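Local coordinates for protein extracellular ligand-binding receptor (Rhodopseudomonas palustris, PDB 4F06) that binds p-hydroxybenzoate and probably serves as the solute-binding component of an ABC transporter for aromatic acids derived from lignin, at residues M123-V128 against Q338-R343; T162-A165 against K169-E172; P185-I190 against L209-A214; T252-V257 against S322-V327. One frame throughout, in Å; residues are numbered along the deposited sequence.

Contact 1: residues M123-V128 against Q338-R343; sequences MFQNTV and QNVYLR
The start of helix 123-136 lies against strand 336-348 of the mixed sheet, with Gln125 and Asn126 facing Gln338 and Val340. At one end the two glutamines cross at about a right angle. The NE2 of Gln338 gives a hydrogen to the OE1 of Gln125 at 3.0 Å, with an N-H...O angle of 159°. The acceptor lies close to the donor's amide plane, whereas the donor stands 58° out of the plane of the Gln125 carbonyl and so uses neither of its lone pairs. With CG placed between its backbone N and carbonyl carbon (chi1 62°), Gln338 carries an extended chain across to the helix. Both amides have further partners: Gln125 OE1 also accepts from His335 and its NE2 bonds to the backbone oxygens of Gln363 and Ile336, while Gln338 NE2 also bonds to Ser120 O and its OE1 takes a hydrogen from Arg324. This network fixes the rotation of each amide. The other half of the contact is apolar on the strand side. The CG2 of Val340 sits 3.5 Å from the Gln125 backbone O, a buried carbonyl oxygen without a hydrogen-bond partner, and 3.4 Å from the ND2 of Asn126. Its CG1 lies 3.5 Å from the same ND2, so the amide nitrogen rests against both methyls. A helix packed against a sheet is a feature of the alpha/beta lobes of the periplasmic binding protein fold.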
loop_
_atom_site.group_PDB
_atom_site.type_symbol
_atom_site.label_atom_id
_atom_site.label_comp_id
_atom_site.label_asym_id
_atom_site.label_seq_id
_atom_site.Cartn_x
_atom_site.Cartn_y
_atom_site.Cartn_z
HETATM N N MSE A 123 -5.180 2.001 5.520
HETATM C CA MSE A 123 -4.548 2.861 6.499
HETATM C C MSE A 123 -4.909 2.471 7.924
HETATM O O MSE A 123 -4.059 2.409 8.789
HETATM C CB MSE A 123 -4.905 4.320 6.240
HETATM C CG MSE A 123 -4.502 4.789 4.831
HETATM SE SE MSE A 123 -2.633 4.494 4.388
HETATM C CE MSE A 123 -1.856 5.326 5.936
ATOM N N PHE A 124 -6.190 2.193 8.187
ATOM C CA PHE A 124 -6.547 1.711 9.519
ATOM C C PHE A 124 -5.813 0.429 9.906
ATOM O O PHE A 124 -5.392 0.256 11.055
ATOM C CB PHE A 124 -8.062 1.419 9.552
ATOM C CG PHE A 124 -8.892 2.552 10.094
ATOM C CD1 PHE A 124 -9.280 3.622 9.262
ATOM C CD2 PHE A 124 -9.401 2.528 11.413
ATOM C CE1 PHE A 124 -10.074 4.648 9.782
ATOM C CE2 PHE A 124 -10.204 3.567 11.887
ATOM C CZ PHE A 124 -10.535 4.625 11.071
ATOM N N GLN A 125 -5.678 -0.476 8.934
ATOM C CA GLN A 125 -5.032 -1.755 9.178
ATOM C C GLN A 125 -3.594 -1.587 9.690
ATOM O O GLN A 125 -3.204 -2.235 10.658
ATOM C CB GLN A 125 -5.046 -2.551 7.878
ATOM C CG GLN A 125 -4.536 -3.994 7.988
ATOM C CD GLN A 125 -4.783 -4.693 6.661
ATOM O OE1 GLN A 125 -4.493 -4.144 5.573
ATOM N NE2 GLN A 125 -5.341 -5.889 6.722
ATOM N N ASN A 126 -2.818 -0.691 9.070
ATOM C CA ASN A 126 -1.442 -0.447 9.499
ATOM C C ASN A 126 -1.352 0.551 10.652
ATOM O O ASN A 126 -0.394 0.500 11.446
ATOM C CB ASN A 126 -0.566 0.049 8.338
ATOM C CG ASN A 126 -0.233 -1.029 7.312
ATOM O OD1 ASN A 126 -0.179 -0.767 6.059
ATOM N ND2 ASN A 126 0.040 -2.201 7.807
ATOM N N THR A 127 -2.326 1.461 10.789
ATOM C CA THR A 127 -2.222 2.525 11.807
ATOM C C THR A 127 -2.617 2.069 13.203
ATOM O O THR A 127 -2.040 2.533 14.199
ATOM C CB THR A 127 -3.069 3.741 11.378
ATOM O OG1 THR A 127 -2.534 4.268 10.175
ATOM C CG2 THR A 127 -3.028 4.846 12.449
ATOM N N VAL A 128 -3.610 1.180 13.318
ATOM C CA VAL A 128 -3.992 0.735 14.678
ATOM C C VAL A 128 -2.760 0.129 15.384
ATOM O O VAL A 128 -2.515 0.474 16.547
ATOM C CB VAL A 128 -5.213 -0.202 14.570
ATOM C CG1 VAL A 128 -5.409 -1.019 15.857
ATOM C CG2 VAL A 128 -6.471 0.630 14.262
ATOM N N GLN A 338 -4.080 -9.615 6.945
ATOM C CA GLN A 338 -2.640 -9.873 6.860
ATOM C C GLN A 338 -1.982 -9.431 8.142
ATOM O O GLN A 338 -2.464 -8.577 8.904
ATOM C CB GLN A 338 -2.052 -9.098 5.675
ATOM C CG GLN A 338 -2.191 -7.556 5.795
ATOM C CD GLN A 338 -1.857 -6.908 4.472
ATOM O OE1 GLN A 338 -1.112 -7.474 3.689
ATOM N NE2 GLN A 338 -2.391 -5.700 4.206
ATOM N N ASN A 339 -0.775 -9.952 8.368
ATOM C CA ASN A 339 0.050 -9.452 9.483
ATOM C C ASN A 339 0.446 -7.994 9.247
ATOM O O ASN A 339 0.648 -7.545 8.089
ATOM C CB ASN A 339 1.359 -10.246 9.517
ATOM C CG ASN A 339 1.155 -11.725 9.752
ATOM O OD1 ASN A 339 0.072 -12.175 10.192
ATOM N ND2 ASN A 339 2.217 -12.488 9.484
ATOM N N VAL A 340 0.564 -7.250 10.343
ATOM C CA VAL A 340 1.207 -5.930 10.324
ATOM C C VAL A 340 2.428 -6.017 11.194
ATOM O O VAL A 340 2.347 -6.565 12.313
ATOM C CB VAL A 340 0.210 -4.834 10.812
ATOM C CG1 VAL A 340 0.914 -3.478 10.920
ATOM C CG2 VAL A 340 -0.977 -4.752 9.841
ATOM N N TYR A 341 3.569 -5.572 10.701
ATOM C CA TYR A 341 4.818 -5.711 11.431
ATOM C C TYR A 341 5.272 -4.331 11.930
ATOM O O TYR A 341 5.108 -3.327 11.244
ATOM C CB TYR A 341 5.914 -6.306 10.512
ATOM C CG TYR A 341 5.521 -7.604 9.861
ATOM C CD1 TYR A 341 4.860 -7.632 8.611
ATOM C CD2 TYR A 341 5.835 -8.820 10.473
ATOM C CE1 TYR A 341 4.488 -8.810 8.017
ATOM C CE2 TYR A 341 5.512 -10.008 9.840
ATOM C CZ TYR A 341 4.844 -10.021 8.621
ATOM O OH TYR A 341 4.513 -11.224 8.034
ATOM N N LEU A 342 5.887 -4.322 13.104
ATOM C CA LEU A 342 6.671 -3.167 13.551
ATOM C C LEU A 342 8.064 -3.338 12.991
ATOM O O LEU A 342 8.666 -4.411 13.176
ATOM C CB LEU A 342 6.711 -3.094 15.085
ATOM C CG LEU A 342 7.683 -2.001 15.603
ATOM C CD1 LEU A 342 7.194 -0.591 15.256
ATOM C CD2 LEU A 342 7.891 -2.190 17.098
ATOM N N ARG A 343 8.595 -2.293 12.340
ATOM C CA ARG A 343 9.964 -2.330 11.802
ATOM C C ARG A 343 10.726 -1.131 12.315
ATOM O O ARG A 343 10.151 -0.117 12.730
ATOM C CB ARG A 343 9.967 -2.264 10.266
ATOM C CG ARG A 343 8.989 -3.256 9.595
ATOM C CD ARG A 343 7.617 -2.647 9.289
ATOM N NE ARG A 343 7.737 -1.422 8.474
ATOM C CZ ARG A 343 7.996 -1.414 7.162
ATOM N NH1 ARG A 343 8.003 -2.540 6.427
ATOM N NH2 ARG A 343 8.279 -0.255 6.568
#

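Contact 2: residues T162-A165 against K169-E172; sequences TFEA and KVVE
Phe163, near the end of helix 150-165, pushes the edge of its ring against the first residues of strand 169-176, and this is the tight side of the contact. The ring is buried. Its CE2 lies 3.4 Å from the backbone O of Lys169, which sits at the ring edge in the ring plane, and 3.5 Å from the Lys169 N, so the aromatic rim meets main chain more closely than side chain. Swinging CG opposite the backbone N (chi1 -169°) is what sends the ring off the helix toward the strand. The CG2 of Val170 reaches the same rim more loosely, 4.2 Å from the CD2 of Phe163. These pieces belong to a beta-alpha-beta crossover in which strand 141-147, helix 150-165 and strand 169-176 follow one another and the two strands run parallel. Val142 of strand 141-147 and Phe159 of the same helix also pack on the Phe163 ring, while Ala131 and Ala134 of helix 123-136 touch it too. Toward solvent the contact thins. Glu164 is exposed and lays its extended chain across Val170 at about a right angle, with OE2 of Glu164 3.6 Å from CG2 and 3.7 Å from CB of the valine: a carboxylate oxygen resting on an apolar branch. Lys169 brings its backbone to the helix, while its CB points away from it.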
loop_
_atom_site.group_PDB
_atom_site.type_symbol
_atom_site.label_atom_id
_atom_site.label_comp_id
_atom_site.label_asym_id
_atom_site.label_seq_id
_atom_site.Cartn_x
_atom_site.Cartn_y
_atom_site.Cartn_z
ATOM N N THR A 162 -7.290 5.127 18.526
ATOM C CA THR A 162 -6.601 3.991 19.190
ATOM C C THR A 162 -5.680 4.502 20.294
ATOM O O THR A 162 -5.690 3.989 21.408
ATOM C CB THR A 162 -5.799 3.183 18.148
ATOM O OG1 THR A 162 -6.658 2.810 17.062
ATOM C CG2 THR A 162 -5.143 1.959 18.742
ATOM N N PHE A 163 -4.889 5.528 19.984
ATOM C CA PHE A 163 -3.949 6.083 20.975
ATOM C C PHE A 163 -4.680 6.689 22.183
ATOM O O PHE A 163 -4.281 6.491 23.328
ATOM C CB PHE A 163 -2.999 7.096 20.293
ATOM C CG PHE A 163 -1.845 7.524 21.171
ATOM C CD1 PHE A 163 -0.907 6.593 21.624
ATOM C CD2 PHE A 163 -1.645 8.894 21.463
ATOM C CE1 PHE A 163 0.172 7.016 22.401
ATOM C CE2 PHE A 163 -0.547 9.310 22.206
ATOM C CZ PHE A 163 0.352 8.367 22.687
ATOM N N GLU A 164 -5.765 7.420 21.912
ATOM C CA GLU A 164 -6.511 8.022 23.024
ATOM C C GLU A 164 -7.201 6.932 23.849
ATOM O O GLU A 164 -7.277 7.070 25.077
ATOM C CB GLU A 164 -7.506 9.094 22.514
ATOM C CG GLU A 164 -6.748 10.286 21.903
ATOM C CD GLU A 164 -7.623 11.252 21.156
ATOM O OE1 GLU A 164 -8.848 11.241 21.363
ATOM O OE2 GLU A 164 -7.088 12.032 20.313
ATOM N N ALA A 165 -7.629 5.815 23.255
ATOM C CA ALA A 165 -8.250 4.773 24.058
ATOM C C ALA A 165 -7.208 4.113 24.999
ATOM O O ALA A 165 -7.583 3.538 26.012
ATOM C CB ALA A 165 -8.872 3.737 23.149
ATOM N N LYS A 169 -2.297 11.202 24.562
ATOM C CA LYS A 169 -2.817 12.511 24.181
ATOM C C LYS A 169 -2.290 12.860 22.799
ATOM O O LYS A 169 -1.113 12.676 22.497
ATOM C CB LYS A 169 -2.309 13.547 25.194
ATOM C CG LYS A 169 -2.821 13.358 26.626
ATOM C CD LYS A 169 -2.204 14.387 27.568
ATOM C CE LYS A 169 -2.738 14.278 28.992
ATOM N NZ LYS A 169 -2.396 15.497 29.788
ATOM N N VAL A 170 -3.190 13.375 21.954
ATOM C CA VAL A 170 -2.815 13.943 20.656
ATOM C C VAL A 170 -2.820 15.449 20.854
ATOM O O VAL A 170 -3.896 16.039 21.093
ATOM C CB VAL A 170 -3.746 13.492 19.546
ATOM C CG1 VAL A 170 -3.422 14.230 18.242
ATOM C CG2 VAL A 170 -3.597 11.984 19.332
ATOM N N VAL A 171 -1.639 16.077 20.756
ATOM C CA VAL A 171 -1.506 17.479 21.094
ATOM C C VAL A 171 -1.545 18.372 19.884
ATOM O O VAL A 171 -1.668 19.578 20.016
ATOM C CB VAL A 171 -0.252 17.779 21.948
ATOM C CG1 VAL A 171 -0.412 17.101 23.304
ATOM C CG2 VAL A 171 1.014 17.394 21.203
ATOM N N GLU A 172 -1.440 17.793 18.697
ATOM C CA GLU A 172 -1.440 18.561 17.449
ATOM C C GLU A 172 -1.857 17.611 16.330
ATOM O O GLU A 172 -1.480 16.427 16.350
ATOM C CB GLU A 172 -0.032 19.086 17.154
ATOM C CG GLU A 172 -0.051 20.126 16.034
ATOM C CD GLU A 172 1.317 20.629 15.683
ATOM O OE1 GLU A 172 2.304 19.951 16.058
ATOM O OE2 GLU A 172 1.386 21.686 15.002
#

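Contact 3: residues P185-I190 against L209-A214; sequences PIMQRI and LGFVKA
A Met-aromatic and CH-pi contact joins Met187 of helix 184-193 to Phe211 of helix 206-217, two helices packed side by side along one lobe. Met187 is present as selenomethionine, and its terminal methyl does most of the touching. CE stands over the middle of one face of the Phe211 ring, 3.5 Å from the centroid and only 8° off the ring normal, and it is almost equally far from all six carbons. The SE atom follows from higher up, 4.9 Å from the centroid and still above the face, so the chain descends on the ring methyl first. A bend at chi2 (-55°) brings the end of the chain down onto the ring of the other helix. The same methyl lies 3.4 Å from the backbone O of Phe211 and 4.0 Å from the CB of Ala214, while CG rests 3.8 Å from the Ala214 O. Thus one side chain fills the groove formed by a ring, a small residue and a turn of backbone. Replacing Phe211 with an alanine would remove the flat surface beneath the methyl and would probably open a gap there, leaving the end of Met187 freer to turn. Beyond the pair, Phe211 also rests on Met176 of strand 169-176 and Thr200 of strand 197-201, and Ile190 touches Ile198 of the latter strand. Helix 184-193 connects these two strands, and helix 206-217 leads on from strand 197-201 to strand 226-230, so the methionine joins two successive connecting helices above the sheet.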
loop_
_atom_site.group_PDB
_atom_site.type_symbol
_atom_site.label_atom_id
_atom_site.label_comp_id
_atom_site.label_asym_id
_atom_site.label_seq_id
_atom_site.Cartn_x
_atom_site.Cartn_y
_atom_site.Cartn_z
ATOM N N PRO A 185 8.216 24.674 8.060
ATOM C CA PRO A 185 7.242 25.281 8.969
ATOM C C PRO A 185 6.465 24.251 9.790
ATOM O O PRO A 185 6.188 24.488 10.983
ATOM C CB PRO A 185 6.347 26.084 8.019
ATOM C CG PRO A 185 7.282 26.484 6.915
ATOM C CD PRO A 185 8.119 25.246 6.691
ATOM N N ILE A 186 6.123 23.107 9.194
ATOM C CA ILE A 186 5.458 22.041 9.948
ATOM C C ILE A 186 6.348 21.534 11.069
ATOM O O ILE A 186 5.881 21.311 12.196
ATOM C CB ILE A 186 5.039 20.870 9.047
ATOM C CG1 ILE A 186 4.096 21.394 7.982
ATOM C CG2 ILE A 186 4.315 19.804 9.848
ATOM C CD1 ILE A 186 3.044 22.304 8.561
HETATM N N MSE A 187 7.640 21.352 10.785
HETATM C CA MSE A 187 8.557 20.902 11.845
HETATM C C MSE A 187 8.633 21.879 12.989
HETATM O O MSE A 187 8.696 21.454 14.137
HETATM C CB MSE A 187 9.942 20.546 11.276
HETATM C CG MSE A 187 9.978 19.471 10.232
HETATM SE SE MSE A 187 9.127 17.811 10.821
HETATM C CE MSE A 187 8.806 17.187 9.082
ATOM N N GLN A 188 8.621 23.175 12.682
ATOM C CA GLN A 188 8.647 24.189 13.731
ATOM C C GLN A 188 7.377 24.104 14.573
ATOM O O GLN A 188 7.437 24.257 15.788
ATOM C CB GLN A 188 8.798 25.593 13.137
ATOM C CG GLN A 188 8.925 26.684 14.203
ATOM C CD GLN A 188 10.151 26.462 15.083
ATOM O OE1 GLN A 188 11.272 26.222 14.579
ATOM N NE2 GLN A 188 9.953 26.531 16.400
ATOM N N ARG A 189 6.231 23.886 13.929
ATOM C CA ARG A 189 4.965 23.771 14.645
ATOM C C ARG A 189 5.008 22.538 15.569
ATOM O O ARG A 189 4.594 22.608 16.732
ATOM C CB ARG A 189 3.812 23.668 13.646
ATOM C CG ARG A 189 3.463 25.013 13.006
ATOM C CD ARG A 189 2.505 24.868 11.839
ATOM N NE ARG A 189 1.194 24.381 12.269
ATOM C CZ ARG A 189 0.234 23.984 11.438
ATOM N NH1 ARG A 189 0.432 23.982 10.120
ATOM N NH2 ARG A 189 -0.917 23.568 11.929
ATOM N N ILE A 190 5.555 21.426 15.066
ATOM C CA ILE A 190 5.710 20.228 15.886
ATOM C C ILE A 190 6.639 20.474 17.077
ATOM O O ILE A 190 6.300 20.072 18.215
ATOM C CB ILE A 190 6.142 19.038 15.030
ATOM C CG1 ILE A 190 5.000 18.678 14.074
ATOM C CG2 ILE A 190 6.509 17.863 15.944
ATOM C CD1 ILE A 190 5.369 17.678 12.979
ATOM N N LEU A 209 9.899 11.484 1.204
ATOM C CA LEU A 209 11.310 11.809 1.259
ATOM C C LEU A 209 11.511 13.219 1.859
ATOM O O LEU A 209 12.393 13.457 2.701
ATOM C CB LEU A 209 11.925 11.733 -0.143
ATOM C CG LEU A 209 13.474 11.887 -0.124
ATOM C CD1 LEU A 209 14.132 10.753 0.655
ATOM C CD2 LEU A 209 14.037 11.861 -1.527
ATOM N N GLY A 210 10.706 14.167 1.393
ATOM C CA GLY A 210 10.804 15.546 1.917
ATOM C C GLY A 210 10.501 15.647 3.371
ATOM O O GLY A 210 11.196 16.342 4.104
ATOM N N PHE A 211 9.460 14.952 3.820
ATOM C CA PHE A 211 9.071 15.037 5.226
ATOM C C PHE A 211 10.193 14.462 6.104
ATOM O O PHE A 211 10.582 15.090 7.074
ATOM C CB PHE A 211 7.737 14.279 5.454
ATOM C CG PHE A 211 7.225 14.395 6.862
ATOM C CD1 PHE A 211 7.705 13.570 7.874
ATOM C CD2 PHE A 211 6.236 15.339 7.166
ATOM C CE1 PHE A 211 7.200 13.737 9.175
ATOM C CE2 PHE A 211 5.710 15.459 8.438
ATOM C CZ PHE A 211 6.204 14.651 9.460
ATOM N N VAL A 212 10.718 13.299 5.757
ATOM C CA VAL A 212 11.740 12.675 6.617
ATOM C C VAL A 212 13.012 13.536 6.645
ATOM O O VAL A 212 13.627 13.715 7.701
ATOM C CB VAL A 212 12.011 11.229 6.190
ATOM C CG1 VAL A 212 13.220 10.641 6.935
ATOM C CG2 VAL A 212 10.758 10.390 6.472
ATOM N N LYS A 213 13.426 14.023 5.465
ATOM C CA LYS A 213 14.624 14.845 5.446
ATOM C C LYS A 213 14.434 16.099 6.283
ATOM O O LYS A 213 15.363 16.519 6.963
ATOM C CB LYS A 213 14.977 15.185 4.012
ATOM C CG LYS A 213 15.651 14.041 3.288
ATOM C CD LYS A 213 16.004 14.433 1.861
ATOM C CE LYS A 213 16.926 13.428 1.161
ATOM N NZ LYS A 213 18.356 13.510 1.618
ATOM N N ALA A 214 13.256 16.729 6.265
ATOM C CA ALA A 214 13.013 17.907 7.092
ATOM C C ALA A 214 13.010 17.570 8.575
ATOM O O ALA A 214 13.468 18.379 9.392
ATOM C CB ALA A 214 11.700 18.550 6.692
#

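Contact 4: residues T252-V257 against S322-V327; sequences TYHYAV and SPRGEV
Three flat groups gather here: the rings of His254 and Tyr255 and the guanidinium of Arg324. The Tyr255 ring turns its edge to Arg324, with CD1 3.6 Å from CB, and the Pro323 O lies farther along that edge. The imidazole approaches the guanidinium obliquely, CD2 3.5 Å from NH1 and the planes 46° apart, while its CE1 stands over the centre of the Tyr253 ring. At the guanidinium edge, in plane, Ser322 OG accepts from NE at 3.1 Å; it also accepts from the Arg324 backbone N, making an ST turn within the type I beta turn from Ser322 to Gly325. Arg324 CB sits 3.4 Å from the His254 O, and a bend at chi3 (81°) curls the rest of the chain back to the serine. A water spans Ala256 N and Arg324 O. The NH2 of Arg324 forms a salt bridge to Asp290, and NH1 bonds to Gln338. A leucine in place of Arg324 would probably leave Asp290 without its charged mate and Gln338 OE1 without its donor. This buried cluster, with the His254 side chain about 8 Å from a bound p-hydroxybenzoate, is consistent with the hinge side of the cleft in a two-lobed periplasmic binding protein.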
loop_
_atom_site.group_PDB
_atom_site.type_symbol
_atom_site.label_atom_id
_atom_site.label_comp_id
_atom_site.label_asym_id
_atom_site.label_seq_id
_atom_site.Cartn_x
_atom_site.Cartn_y
_atom_site.Cartn_z
ATOM N N THR A 252 5.045 0.891 10.950
ATOM C CA THR A 252 4.250 -0.319 10.882
ATOM C C THR A 252 3.833 -0.544 9.433
ATOM O O THR A 252 3.416 0.381 8.730
ATOM C CB THR A 252 3.041 -0.279 11.826
ATOM O OG1 THR A 252 2.348 0.952 11.588
ATOM C CG2 THR A 252 3.502 -0.390 13.284
ATOM N N TYR A 253 3.912 -1.779 8.977
ATOM C CA TYR A 253 3.552 -2.066 7.609
ATOM C C TYR A 253 3.395 -3.548 7.409
ATOM O O TYR A 253 3.958 -4.383 8.157
ATOM C CB TYR A 253 4.613 -1.580 6.626
ATOM C CG TYR A 253 4.127 -0.934 5.334
ATOM C CD1 TYR A 253 2.995 -0.075 5.317
ATOM C CD2 TYR A 253 4.872 -1.042 4.141
ATOM C CE1 TYR A 253 2.622 0.627 4.166
ATOM C CE2 TYR A 253 4.545 -0.304 3.008
ATOM C CZ TYR A 253 3.433 0.521 3.023
ATOM O OH TYR A 253 3.133 1.237 1.875
ATOM N N HIS A 254 2.667 -3.895 6.356
ATOM C CA HIS A 254 2.344 -5.277 5.998
ATOM C C HIS A 254 3.432 -5.973 5.166
ATOM O O HIS A 254 3.366 -7.176 4.974
ATOM C CB HIS A 254 1.006 -5.279 5.225
ATOM C CG HIS A 254 1.111 -4.421 4.019
ATOM N ND1 HIS A 254 1.298 -3.055 4.101
ATOM C CD2 HIS A 254 1.196 -4.765 2.687
ATOM C CE1 HIS A 254 1.500 -2.576 2.859
ATOM N NE2 HIS A 254 1.423 -3.602 1.984
ATOM N N TYR A 255 4.408 -5.228 4.660
ATOM C CA TYR A 255 5.450 -5.840 3.845
ATOM C C TYR A 255 6.766 -5.130 4.058
ATOM O O TYR A 255 6.827 -3.894 3.995
ATOM C CB TYR A 255 5.098 -5.837 2.328
ATOM C CG TYR A 255 6.183 -6.518 1.494
ATOM C CD1 TYR A 255 6.428 -7.888 1.646
ATOM C CD2 TYR A 255 7.020 -5.792 0.629
ATOM C CE1 TYR A 255 7.441 -8.524 0.934
ATOM C CE2 TYR A 255 8.019 -6.454 -0.112
ATOM C CZ TYR A 255 8.248 -7.797 0.087
ATOM O OH TYR A 255 9.266 -8.413 -0.616
ATOM N N ALA A 256 7.831 -5.926 4.182
ATOM C CA ALA A 256 9.218 -5.442 4.111
ATOM C C ALA A 256 9.984 -6.310 3.127
ATOM O O ALA A 256 9.826 -7.535 3.140
ATOM C CB ALA A 256 9.924 -5.471 5.479
ATOM N N VAL A 257 10.832 -5.695 2.313
ATOM C CA VAL A 257 11.666 -6.450 1.375
ATOM C C VAL A 257 12.539 -7.438 2.160
ATOM O O VAL A 257 12.846 -8.536 1.674
ATOM C CB VAL A 257 12.518 -5.502 0.534
ATOM C CG1 VAL A 257 13.516 -6.259 -0.336
ATOM C CG2 VAL A 257 11.601 -4.635 -0.318
ATOM N N SER A 322 1.496 -15.473 1.168
ATOM C CA SER A 322 2.086 -14.425 0.329
ATOM C C SER A 322 3.573 -14.291 0.658
ATOM O O SER A 322 3.988 -14.639 1.760
ATOM C CB SER A 322 1.324 -13.130 0.674
ATOM O OG SER A 322 1.952 -11.976 0.117
ATOM N N PRO A 323 4.356 -13.661 -0.218
ATOM C CA PRO A 323 5.716 -13.267 0.179
ATOM C C PRO A 323 5.708 -12.435 1.466
ATOM O O PRO A 323 6.688 -12.447 2.217
ATOM C CB PRO A 323 6.202 -12.452 -1.021
ATOM C CG PRO A 323 5.483 -13.112 -2.179
ATOM C CD PRO A 323 4.098 -13.395 -1.652
ATOM N N ARG A 324 4.601 -11.712 1.742
ATOM C CA ARG A 324 4.564 -10.855 2.952
ATOM C C ARG A 324 4.269 -11.584 4.255
ATOM O O ARG A 324 4.435 -10.994 5.342
ATOM C CB ARG A 324 3.518 -9.738 2.758
ATOM C CG ARG A 324 2.065 -10.219 2.990
ATOM C CD ARG A 324 1.038 -9.170 2.529
ATOM N NE ARG A 324 0.848 -9.249 1.078
ATOM C CZ ARG A 324 0.077 -8.380 0.394
ATOM N NH1 ARG A 324 -0.489 -7.345 1.034
ATOM N NH2 ARG A 324 -0.055 -8.541 -0.941
ATOM N N GLY A 325 3.730 -12.824 4.170
ATOM C CA GLY A 325 3.169 -13.541 5.336
ATOM C C GLY A 325 1.886 -14.245 4.924
ATOM O O GLY A 325 1.435 -14.133 3.780
ATOM N N GLU A 326 1.282 -14.969 5.859
ATOM C CA GLU A 326 -0.028 -15.607 5.612
ATOM C C GLU A 326 -1.088 -14.532 5.421
ATOM O O GLU A 326 -1.102 -13.539 6.165
ATOM C CB GLU A 326 -0.366 -16.537 6.783
ATOM C CG GLU A 326 0.661 -17.645 6.931
ATOM C CD GLU A 326 0.286 -18.789 7.833
ATOM O OE1 GLU A 326 -0.563 -18.640 8.742
ATOM O OE2 GLU A 326 0.908 -19.852 7.644
ATOM N N VAL A 327 -1.958 -14.705 4.426
ATOM C CA VAL A 327 -2.995 -13.707 4.107
ATOM C C VAL A 327 -4.286 -14.402 3.744
ATOM O O VAL A 327 -4.316 -15.604 3.461
ATOM C CB VAL A 327 -2.571 -12.780 2.947
ATOM C CG1 VAL A 327 -1.347 -11.948 3.318
ATOM C CG2 VAL A 327 -2.364 -13.569 1.660
HETATM O O HOH W 1 6.553 -8.649 5.241
#

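Contacts 1 and 4 lie near the centre of the molecule, their centres 10 Å apart, and use neighbouring strands of one sheet, 336-348 and 250-253. They are also bonded to each other, as Tyr341 OH lies 2.7 Å from Arg324 O. Both are buried and rich in polar groups. Contacts 2 and 3 sit over 20 Å from the chain centre. Contact 3, largely buried between helices, works by a methyl over an aromatic face; contact 2, half open to solvent, by a ring edge against main chain and an exposed carboxylate on a valine. Strand 169-176 leads into helix 184-193, and Glu172 packs on Arg189 and Ile190. Contact 2 also touches contact 1, where Thr162 meets Val128 of helix 123-136.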